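Local atomic coordinates of intracellular serine protease (Bacillus licheniformis, PDB entry 4ZOQ), a protein that acts as a lanthipeptide protease of the subtilase family, cleaving peptide bonds sequence-specifically, probably as a serine-type endopeptidase with a charge relay system. Residues 11-14 with 19-22; 24-29 with 94-99; 59-64 with 89-94; 283-288 with 334-339. All blocks are in the same frame, centred on the assembly; numbering follows the deposited sequence.

Interaction 1: residues 11-14 with 19-22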
# COMPACT_ATOMS: atom_id res chain seq x y z
N TRP B 11 -16.29 -6.16 11.38
CA TRP B 11 -15.72 -7.48 11.61
C TRP B 11 -16.60 -8.26 12.56
O TRP B 11 -17.18 -7.70 13.49
CB TRP B 11 -14.31 -7.39 12.19
CG TRP B 11 -13.30 -6.68 11.34
CD1 TRP B 11 -13.47 -6.25 10.07
CD2 TRP B 11 -11.96 -6.35 11.71
NE1 TRP B 11 -12.32 -5.64 9.62
CE2 TRP B 11 -11.38 -5.70 10.61
CE3 TRP B 11 -11.19 -6.53 12.86
CZ2 TRP B 11 -10.06 -5.23 10.64
CZ3 TRP B 11 -9.89 -6.08 12.88
CH2 TRP B 11 -9.34 -5.43 11.78
N GLY B 12 -16.69 -9.57 12.34
CA GLY B 12 -17.48 -10.43 13.18
C GLY B 12 -16.88 -10.59 14.56
O GLY B 12 -17.63 -10.79 15.52
N LEU B 13 -15.54 -10.57 14.66
CA LEU B 13 -14.86 -10.62 15.96
C LEU B 13 -15.25 -11.88 16.76
O LEU B 13 -15.08 -11.93 17.99
CB LEU B 13 -15.15 -9.35 16.78
CG LEU B 13 -14.73 -7.96 16.24
CD1 LEU B 13 -15.21 -6.89 17.17
CD2 LEU B 13 -13.20 -7.84 16.13
N ASP B 14 -15.77 -12.88 16.05
CA ASP B 14 -16.30 -14.10 16.65
C ASP B 14 -17.33 -13.83 17.76
O ASP B 14 -17.52 -14.66 18.67
CB ASP B 14 -15.14 -14.94 17.19
CG ASP B 14 -15.49 -16.39 17.38
OD1 ASP B 14 -16.55 -16.83 16.86
OD2 ASP B 14 -14.70 -17.12 18.02
N LEU B 19 -13.16 -7.56 22.05
CA LEU B 19 -12.19 -7.26 21.01
C LEU B 19 -12.34 -5.82 20.49
O LEU B 19 -11.46 -5.31 19.81
CB LEU B 19 -12.31 -8.25 19.87
CG LEU B 19 -12.00 -9.69 20.29
CD1 LEU B 19 -11.96 -10.57 19.05
CD2 LEU B 19 -10.72 -9.79 21.09
N LYS B 20 -13.47 -5.18 20.79
CA LYS B 20 -13.67 -3.79 20.38
C LYS B 20 -12.62 -2.87 21.00
O LYS B 20 -12.28 -1.84 20.43
CB LYS B 20 -15.06 -3.30 20.77
CG LYS B 20 -16.17 -4.03 20.01
CD LYS B 20 -17.57 -3.57 20.43
CE LYS B 20 -18.62 -4.26 19.55
NZ LYS B 20 -20.01 -4.05 20.04
N GLU B 21 -12.06 -3.26 22.13
CA GLU B 21 -11.02 -2.44 22.75
C GLU B 21 -9.80 -2.22 21.84
O GLU B 21 -9.16 -1.18 21.91
CB GLU B 21 -10.57 -3.08 24.07
CG GLU B 21 -11.54 -2.86 25.18
CD GLU B 21 -11.80 -1.39 25.41
OE1 GLU B 21 -10.81 -0.62 25.56
OE2 GLU B 21 -12.99 -1.01 25.42
N TYR B 22 -9.48 -3.22 21.02
CA TYR B 22 -8.29 -3.20 20.16
C TYR B 22 -8.59 -2.57 18.81
O TYR B 22 -7.70 -2.40 17.97
CB TYR B 22 -7.77 -4.64 19.97
CG TYR B 22 -7.58 -5.40 21.27
CD1 TYR B 22 -6.60 -5.02 22.19
CD2 TYR B 22 -8.37 -6.49 21.57
CE1 TYR B 22 -6.44 -5.70 23.37
CE2 TYR B 22 -8.21 -7.19 22.74
CZ TYR B 22 -7.25 -6.79 23.65
OH TYR B 22 -7.11 -7.50 24.82
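Leu19, the residue that meets Leu13 most extensively, has its carbonyl O held by Tyr22 N at 3.1 Å, the i to i+3 bond expected of the 3-10 segment of which 19-22 is part. Between the two segments themselves the contact is apolar, and it buries 157 Å² in all. The two leucines overlap head to tail. Leu13 CD2 comes to 3.9 Å from Leu19 CB, at the root of the partner side chain, while Leu19 CD1 reaches back to the base of Leu13 and lies 3.6 Å from its carbonyl O. In Leu13, CG stands anti to the carbonyl carbon (chi1 -62°), which turns both methyls to 19-22; Leu19 sends only CD1 across, its CD2 lying in plane at the edge of the Tyr22 ring. The second methyl of Leu13, CD1, is 4.1 Å from Lys20 CG; here the lysine chain runs roughly perpendicular to the leucine, and only its first part is used. With an alanine at Leu13 both methyls would be missing, and a gap would probably open against Leu19 CB and Lys20 CG. The backbone of the 11-14 loop is held from elsewhere, since Leu13 N bonds to Tyr269 OH and Gly12 N to Asp60 OD1. Both segments come before helix 24-30, 11-14 without regular structure and 19-22 as 3-10. They lie against strand 246-249, where Leu13 and Tyr22 touch Leu247, while Trp11 extends the patch to Asn95 and Ile96 of helix 86-97.

Interaction 2: residues 24-29 with 94-99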
# COMPACT_ATOMS: atom_id res chain seq x y z
N TRP B 24 -9.88 0.46 18.72
CA TRP B 24 -9.93 1.88 19.09
C TRP B 24 -9.62 2.75 17.89
O TRP B 24 -10.28 3.79 17.71
CB TRP B 24 -8.95 2.21 20.23
CG TRP B 24 -7.51 1.90 19.91
CD1 TRP B 24 -6.83 0.74 20.18
CD2 TRP B 24 -6.59 2.76 19.22
NE1 TRP B 24 -5.53 0.85 19.73
CE2 TRP B 24 -5.36 2.07 19.12
CE3 TRP B 24 -6.68 4.06 18.68
CZ2 TRP B 24 -4.24 2.62 18.52
CZ3 TRP B 24 -5.58 4.59 18.04
CH2 TRP B 24 -4.36 3.88 17.98
N PHE B 25 -8.65 2.33 17.07
CA PHE B 25 -8.30 3.09 15.86
C PHE B 25 -9.50 3.15 14.88
O PHE B 25 -9.72 4.17 14.22
CB PHE B 25 -7.06 2.49 15.16
CG PHE B 25 -7.32 1.19 14.44
CD1 PHE B 25 -7.25 -0.02 15.12
CD2 PHE B 25 -7.69 1.17 13.10
CE1 PHE B 25 -7.53 -1.21 14.47
CE2 PHE B 25 -7.97 -0.02 12.44
CZ PHE B 25 -7.90 -1.20 13.13
N ALA B 26 -10.27 2.07 14.79
CA ALA B 26 -11.40 2.03 13.84
C ALA B 26 -12.54 2.89 14.34
O ALA B 26 -13.15 3.64 13.57
CB ALA B 26 -11.87 0.59 13.59
N ALA B 27 -12.80 2.82 15.65
CA ALA B 27 -13.82 3.67 16.28
C ALA B 27 -13.44 5.14 16.10
O ALA B 27 -14.31 5.98 15.86
CB ALA B 27 -13.98 3.33 17.76
N LYS B 28 -12.15 5.45 16.20
CA LYS B 28 -11.70 6.82 15.98
C LYS B 28 -11.96 7.27 14.54
O LYS B 28 -12.60 8.28 14.31
CB LYS B 28 -10.21 6.94 16.32
CG LYS B 28 -9.70 8.33 16.25
CD LYS B 28 -8.23 8.46 16.64
CE LYS B 28 -7.87 9.96 16.79
NZ LYS B 28 -8.12 10.47 18.17
N GLN B 29 -11.54 6.45 13.59
CA GLN B 29 -11.70 6.74 12.18
C GLN B 29 -13.16 6.97 11.74
O GLN B 29 -13.47 7.94 11.03
CB GLN B 29 -11.08 5.60 11.36
CG GLN B 29 -9.55 5.59 11.27
CD GLN B 29 -9.02 6.58 10.22
OE1 GLN B 29 -9.75 7.45 9.73
NE2 GLN B 29 -7.76 6.39 9.82
N ILE B 94 -8.31 -1.56 5.17
CA ILE B 94 -9.19 -0.98 4.17
C ILE B 94 -10.62 -1.33 4.52
O ILE B 94 -11.52 -0.49 4.47
CB ILE B 94 -8.93 -1.51 2.75
CG1 ILE B 94 -7.56 -1.12 2.21
CG2 ILE B 94 -10.05 -1.07 1.79
CD1 ILE B 94 -7.09 -2.10 1.17
N ASN B 95 -10.84 -2.61 4.84
CA ASN B 95 -12.19 -3.10 5.06
C ASN B 95 -12.92 -2.49 6.27
O ASN B 95 -14.10 -2.15 6.17
CB ASN B 95 -12.18 -4.61 5.22
CG ASN B 95 -13.56 -5.18 5.38
OD1 ASN B 95 -14.37 -5.13 4.46
ND2 ASN B 95 -13.86 -5.67 6.57
N ILE B 96 -12.23 -2.34 7.40
CA ILE B 96 -12.88 -1.89 8.62
C ILE B 96 -13.42 -0.46 8.46
O ILE B 96 -14.45 -0.12 9.04
CB ILE B 96 -11.94 -1.99 9.85
CG1 ILE B 96 -12.75 -1.88 11.14
CG2 ILE B 96 -10.81 -0.97 9.81
CD1 ILE B 96 -13.74 -3.01 11.36
N ILE B 97 -12.78 0.34 7.60
CA ILE B 97 -13.24 1.69 7.30
C ILE B 97 -14.27 1.74 6.16
O ILE B 97 -15.28 2.46 6.23
CB ILE B 97 -12.01 2.59 6.91
CG1 ILE B 97 -11.26 2.99 8.18
CG2 ILE B 97 -12.46 3.84 6.17
CD1 ILE B 97 -9.86 3.33 7.98
N ALA B 98 -14.07 0.88 5.16
CA ALA B 98 -14.93 0.84 3.99
C ALA B 98 -15.30 -0.60 3.69
O ALA B 98 -14.71 -1.23 2.80
CB ALA B 98 -14.23 1.44 2.80
N PRO B 99 -16.27 -1.13 4.44
CA PRO B 99 -16.52 -2.58 4.37
C PRO B 99 -17.09 -3.06 3.05
O PRO B 99 -16.97 -4.24 2.76
CB PRO B 99 -17.50 -2.82 5.55
CG PRO B 99 -17.95 -1.48 6.01
CD PRO B 99 -16.91 -0.49 5.59
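Gln29 passes at a slant over Ile97, meeting it from CB out to the amide. Its CB lies 4.1 Å from Ile97 CG1; its CG is 4.0 Å from Ile97 CD1, the amide carbon CD remains equally near that methyl, and NE2 is 4.1 Å from the same Ile97 CD1. A bend at the second torsion (chi2 -80°) folds the chain back round Ile97 CD1, which accounts for a single methyl meeting CG, CD and NE2. The tip is spent on polar partners outside the pair: OE1 accepts from Ala333 N, and NE2 bonds to Gln281 OE1 of helix 275-297, so both ends of the buried amide are satisfied and its rotation is fixed. One turn earlier, Ala26 CB presses on Ile96 CG1 at 3.6 Å, the shortest approach across the contact, where the CA atoms of these residues are 6.7 Å apart. Phe25 CE2 adds an oblique approach to Ile96 CG2 at 4.0 Å. The small alanine thus lets the helices come close, with larger groups filling in beside it. This is helix-to-helix packing in a subtilisin-like fold: helix 24-30 is laid against the C-terminal end of helix 86-97, the helix that begins at His86, predicted to belong to the charge relay system.

Interaction 3: residues 59-64 with 89-94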
# COMPACT_ATOMS: atom_id res chain seq x y z
N PRO B 59 -13.74 -14.58 6.90
CA PRO B 59 -15.15 -14.20 7.12
C PRO B 59 -15.41 -12.72 6.92
O PRO B 59 -16.44 -12.32 6.37
CB PRO B 59 -15.40 -14.58 8.59
CG PRO B 59 -14.35 -15.57 8.92
CD PRO B 59 -13.15 -15.25 8.07
N ASP B 60 -14.44 -11.89 7.31
CA ASP B 60 -14.62 -10.46 7.20
C ASP B 60 -14.31 -9.92 5.81
O ASP B 60 -14.85 -8.89 5.42
CB ASP B 60 -13.76 -9.76 8.25
CG ASP B 60 -14.16 -10.12 9.65
OD1 ASP B 60 -15.38 -10.30 9.90
OD2 ASP B 60 -13.26 -10.22 10.51
N LEU B 61 -13.49 -10.63 5.04
CA LEU B 61 -13.00 -10.07 3.78
C LEU B 61 -13.66 -10.70 2.53
O LEU B 61 -13.73 -10.06 1.49
CB LEU B 61 -11.48 -10.24 3.68
CG LEU B 61 -10.72 -9.73 4.90
CD1 LEU B 61 -9.20 -9.97 4.81
CD2 LEU B 61 -11.06 -8.26 5.19
N LYS B 62 -14.17 -11.93 2.64
CA LYS B 62 -14.67 -12.63 1.44
C LYS B 62 -15.79 -11.89 0.69
O LYS B 62 -15.82 -11.93 -0.53
CB LYS B 62 -15.10 -14.07 1.79
CG LYS B 62 -16.25 -14.19 2.77
CD LYS B 62 -16.52 -15.66 3.07
CE LYS B 62 -17.68 -15.86 4.06
NZ LYS B 62 -19.01 -15.83 3.38
N ALA B 63 -16.69 -11.18 1.38
CA ALA B 63 -17.77 -10.43 0.69
C ALA B 63 -17.27 -9.30 -0.23
O ALA B 63 -18.01 -8.89 -1.14
CB ALA B 63 -18.75 -9.85 1.69
N SER B 64 -16.08 -8.78 0.06
CA SER B 64 -15.47 -7.64 -0.65
C SER B 64 -14.38 -8.06 -1.62
O SER B 64 -13.90 -7.25 -2.42
CB SER B 64 -14.87 -6.63 0.33
OG SER B 64 -15.82 -6.20 1.27
N GLN B 89 -3.55 -8.56 6.71
CA GLN B 89 -3.61 -7.52 7.73
C GLN B 89 -3.90 -6.16 7.06
O GLN B 89 -4.78 -5.41 7.51
CB GLN B 89 -2.32 -7.47 8.53
CG GLN B 89 -2.04 -8.78 9.25
CD GLN B 89 -0.77 -8.74 10.08
OE1 GLN B 89 0.34 -8.72 9.54
NE2 GLN B 89 -0.93 -8.70 11.40
N THR B 90 -3.21 -5.88 5.96
CA THR B 90 -3.42 -4.64 5.21
C THR B 90 -4.88 -4.55 4.71
O THR B 90 -5.56 -3.54 4.91
CB THR B 90 -2.43 -4.54 4.05
OG1 THR B 90 -1.10 -4.65 4.55
CG2 THR B 90 -2.59 -3.23 3.31
N ALA B 91 -5.37 -5.64 4.14
CA ALA B 91 -6.75 -5.69 3.64
C ALA B 91 -7.80 -5.31 4.71
O ALA B 91 -8.77 -4.61 4.43
CB ALA B 91 -7.04 -7.09 3.10
N GLY B 92 -7.62 -5.82 5.92
CA GLY B 92 -8.54 -5.53 6.99
C GLY B 92 -8.61 -4.05 7.31
O GLY B 92 -9.68 -3.55 7.66
N MET B 93 -7.51 -3.33 7.13
CA MET B 93 -7.57 -1.92 7.47
C MET B 93 -8.38 -1.15 6.43
O MET B 93 -9.08 -0.19 6.78
CB MET B 93 -6.19 -1.31 7.62
CG MET B 93 -5.36 -1.94 8.71
SD MET B 93 -6.29 -2.26 10.20
CE MET B 93 -5.01 -1.99 11.46
N ILE B 94 -8.31 -1.56 5.17
CA ILE B 94 -9.19 -0.98 4.17
C ILE B 94 -10.62 -1.33 4.52
O ILE B 94 -11.52 -0.49 4.47
CB ILE B 94 -8.93 -1.51 2.75
CG1 ILE B 94 -7.56 -1.12 2.21
CG2 ILE B 94 -10.05 -1.07 1.79
CD1 ILE B 94 -7.09 -2.10 1.17
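Leu61, in the loop that follows strand 46-51, packs on helix 86-97 of the subtilase fold, the helix whose first residue, His86, is predicted to be part of the charge relay system. The leucine is the one residue of 59-64 that makes the contact, and its two methyls divide the work. CD1 lies 4.0 Å from Ala91 CB, and CD2 is 4.1 Å from Gly92 CA. With CG anti to the carbonyl carbon (chi1 -51°), the forked end faces the helix and spans two consecutive residues. Because Gly92 carries no side chain, CD2 can rest on the backbone itself; the CA atoms of Leu61 and Gly92 are 7.1 Å apart. Only 93 Å² is buried, yet all three touching residues are buried in the protein. Leu61 O accepts from Ser64 N at 3.0 Å, a turn-like bond that curls the loop behind the side chain. Thr90, just before Ala91, bonds through OG1 to OD2 of Asp51, another predicted charge relay residue. Leu61 does not touch Thr90, but the Ala91 side chain is about 7 Å from that of Asp51, so the contact lies behind the probable active site. Leu61 also touches Thr88 and Asn95 along helix 86-97 and Thr249 of strand 246-249, and so fits between helix and strand.

Interaction 4: residues 283-288 with 334-339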
# COMPACT_ATOMS: atom_id res chain seq x y z
N ALA B 283 -6.15 4.73 2.34
CA ALA B 283 -6.67 4.20 1.10
C ALA B 283 -8.17 3.88 1.27
O ALA B 283 -8.99 4.24 0.40
CB ALA B 283 -5.90 2.97 0.66
N GLY B 284 -8.52 3.25 2.40
CA GLY B 284 -9.90 2.94 2.73
C GLY B 284 -10.74 4.20 2.81
O GLY B 284 -11.86 4.24 2.27
N THR B 285 -10.19 5.23 3.43
CA THR B 285 -10.88 6.52 3.52
C THR B 285 -11.06 7.13 2.12
O THR B 285 -12.13 7.67 1.81
CB THR B 285 -10.12 7.53 4.40
OG1 THR B 285 -9.92 6.98 5.72
CG2 THR B 285 -10.93 8.84 4.51
N ALA B 286 -10.04 7.01 1.27
CA ALA B 286 -10.16 7.52 -0.10
C ALA B 286 -11.29 6.83 -0.87
O ALA B 286 -12.06 7.48 -1.58
CB ALA B 286 -8.85 7.35 -0.84
N ALA B 287 -11.37 5.50 -0.72
CA ALA B 287 -12.43 4.72 -1.35
C ALA B 287 -13.79 5.18 -0.81
O ALA B 287 -14.77 5.23 -1.55
CB ALA B 287 -12.23 3.23 -1.10
N LEU B 288 -13.85 5.56 0.46
CA LEU B 288 -15.11 6.06 0.99
C LEU B 288 -15.53 7.39 0.33
O LEU B 288 -16.70 7.57 -0.01
CB LEU B 288 -15.05 6.24 2.51
CG LEU B 288 -15.24 5.00 3.37
CD1 LEU B 288 -15.41 5.43 4.84
CD2 LEU B 288 -16.46 4.20 2.88
N TYR B 334 -14.52 9.93 9.14
CA TYR B 334 -15.80 10.62 9.39
C TYR B 334 -15.68 12.12 9.12
O TYR B 334 -16.63 12.73 8.68
CB TYR B 334 -16.30 10.39 10.83
CG TYR B 334 -15.58 11.19 11.88
CD1 TYR B 334 -14.43 10.68 12.49
CD2 TYR B 334 -16.05 12.45 12.27
CE1 TYR B 334 -13.76 11.41 13.46
CE2 TYR B 334 -15.40 13.17 13.23
CZ TYR B 334 -14.25 12.65 13.83
OH TYR B 334 -13.58 13.36 14.79
N GLN B 335 -14.50 12.69 9.37
CA GLN B 335 -14.29 14.10 9.10
C GLN B 335 -14.27 14.32 7.60
O GLN B 335 -14.78 15.32 7.10
CB GLN B 335 -12.98 14.59 9.69
CG GLN B 335 -12.98 14.83 11.17
CD GLN B 335 -13.98 15.87 11.63
OE1 GLN B 335 -14.60 16.59 10.82
NE2 GLN B 335 -14.09 16.02 12.96
N ALA B 336 -13.65 13.38 6.88
CA ALA B 336 -13.59 13.44 5.43
C ALA B 336 -14.98 13.52 4.83
O ALA B 336 -15.25 14.36 3.97
CB ALA B 336 -12.84 12.22 4.87
N LEU B 337 -15.86 12.65 5.31
CA LEU B 337 -17.24 12.59 4.82
C LEU B 337 -18.01 13.83 5.30
O LEU B 337 -18.85 14.39 4.58
CB LEU B 337 -17.93 11.29 5.28
CG LEU B 337 -17.40 9.95 4.73
CD1 LEU B 337 -18.10 8.81 5.38
CD2 LEU B 337 -17.57 9.84 3.21
N LYS B 338 -17.67 14.29 6.50
CA LYS B 338 -18.37 15.42 7.09
C LYS B 338 -18.07 16.70 6.30
O LYS B 338 -18.93 17.59 6.17
CB LYS B 338 -17.96 15.60 8.55
CG LYS B 338 -18.76 16.59 9.34
CD LYS B 338 -18.07 16.86 10.69
CE LYS B 338 -17.75 18.34 10.86
NZ LYS B 338 -16.83 18.60 12.01
N MET B 339 -16.89 16.77 5.69
CA MET B 339 -16.62 17.95 4.88
C MET B 339 -17.14 17.88 3.47
O MET B 339 -16.93 18.80 2.70
CB MET B 339 -15.16 18.28 4.81
CG MET B 339 -14.62 18.93 6.04
SD MET B 339 -13.13 19.77 5.49
CE MET B 339 -12.81 18.88 3.94
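Thr285 and Leu288 touch helix 333-338 in a helix-helix contact of the subtilase fold: 283-288 belongs to the long helix 275-297, whose first turn contains Ser276, the predicted charge relay serine, though this contact lies away from that site. In sequence order, Ala283 comes first and faces the sheet, touching Val133 and Asn135 of strand 133-136. At Thr285 the first torsion splits the two branches: chi1 of -57° sets OG1 beside the backbone N and leaves CG2 anti to it. CG2 reaches Ala336 CB at 3.9 Å, whereas OG1 bonds back to Gln281 O one turn earlier. The polar branch is therefore satisfied within its own helix, and the methyl is what faces the neighbour. Ala286 comes next and turns its CB away from the second helix, touching Val133. Leu288 makes the other contact. Its carbonyl O lies 4.0 Å from Leu337 CD2, and the CD1 methyls of the two leucines approach more loosely, at 4.4 Å. Thr285 and Leu288 thus engage the adjacent residues Ala336 and Leu337, with CA separations of 7.7 Å and 7.9 Å. The interface is modest, 143 Å², but fully buried, and Ala336 also touches Ser313 of helix 303-313. Within 334-339, and apart from the contact with 283-288, Gln335 CG lies above the rim of one face of the Tyr334 ring, and Lys338 NZ meets Gln335 OE1 at 3.2 Å, in the carbonyl plane and on a lone pair, at a C=O...N angle of 118°.

In the fold
Along the chain, interaction 1 closes before interaction 2 opens; interaction 3 falls within the span bridged by interaction 2, and interaction 4 comes last. Interactions 2 and 3 both use helix 86-97 and share Ile94, with centres about 11 Å apart. Interaction 1 lies about 12 Å from interaction 2 and reaches the same helix through Trp11. Interaction 2 also touches interaction 4, again about 11 Å between centres, where Gln29 O and Tyr334 N form a backbone hydrogen bond of 2.9 Å. Interactions 1 and 4, about 22 Å apart, do not touch. Segments near both chain ends are thus packed against the two helices that carry the predicted histidine and serine of the charge relay system.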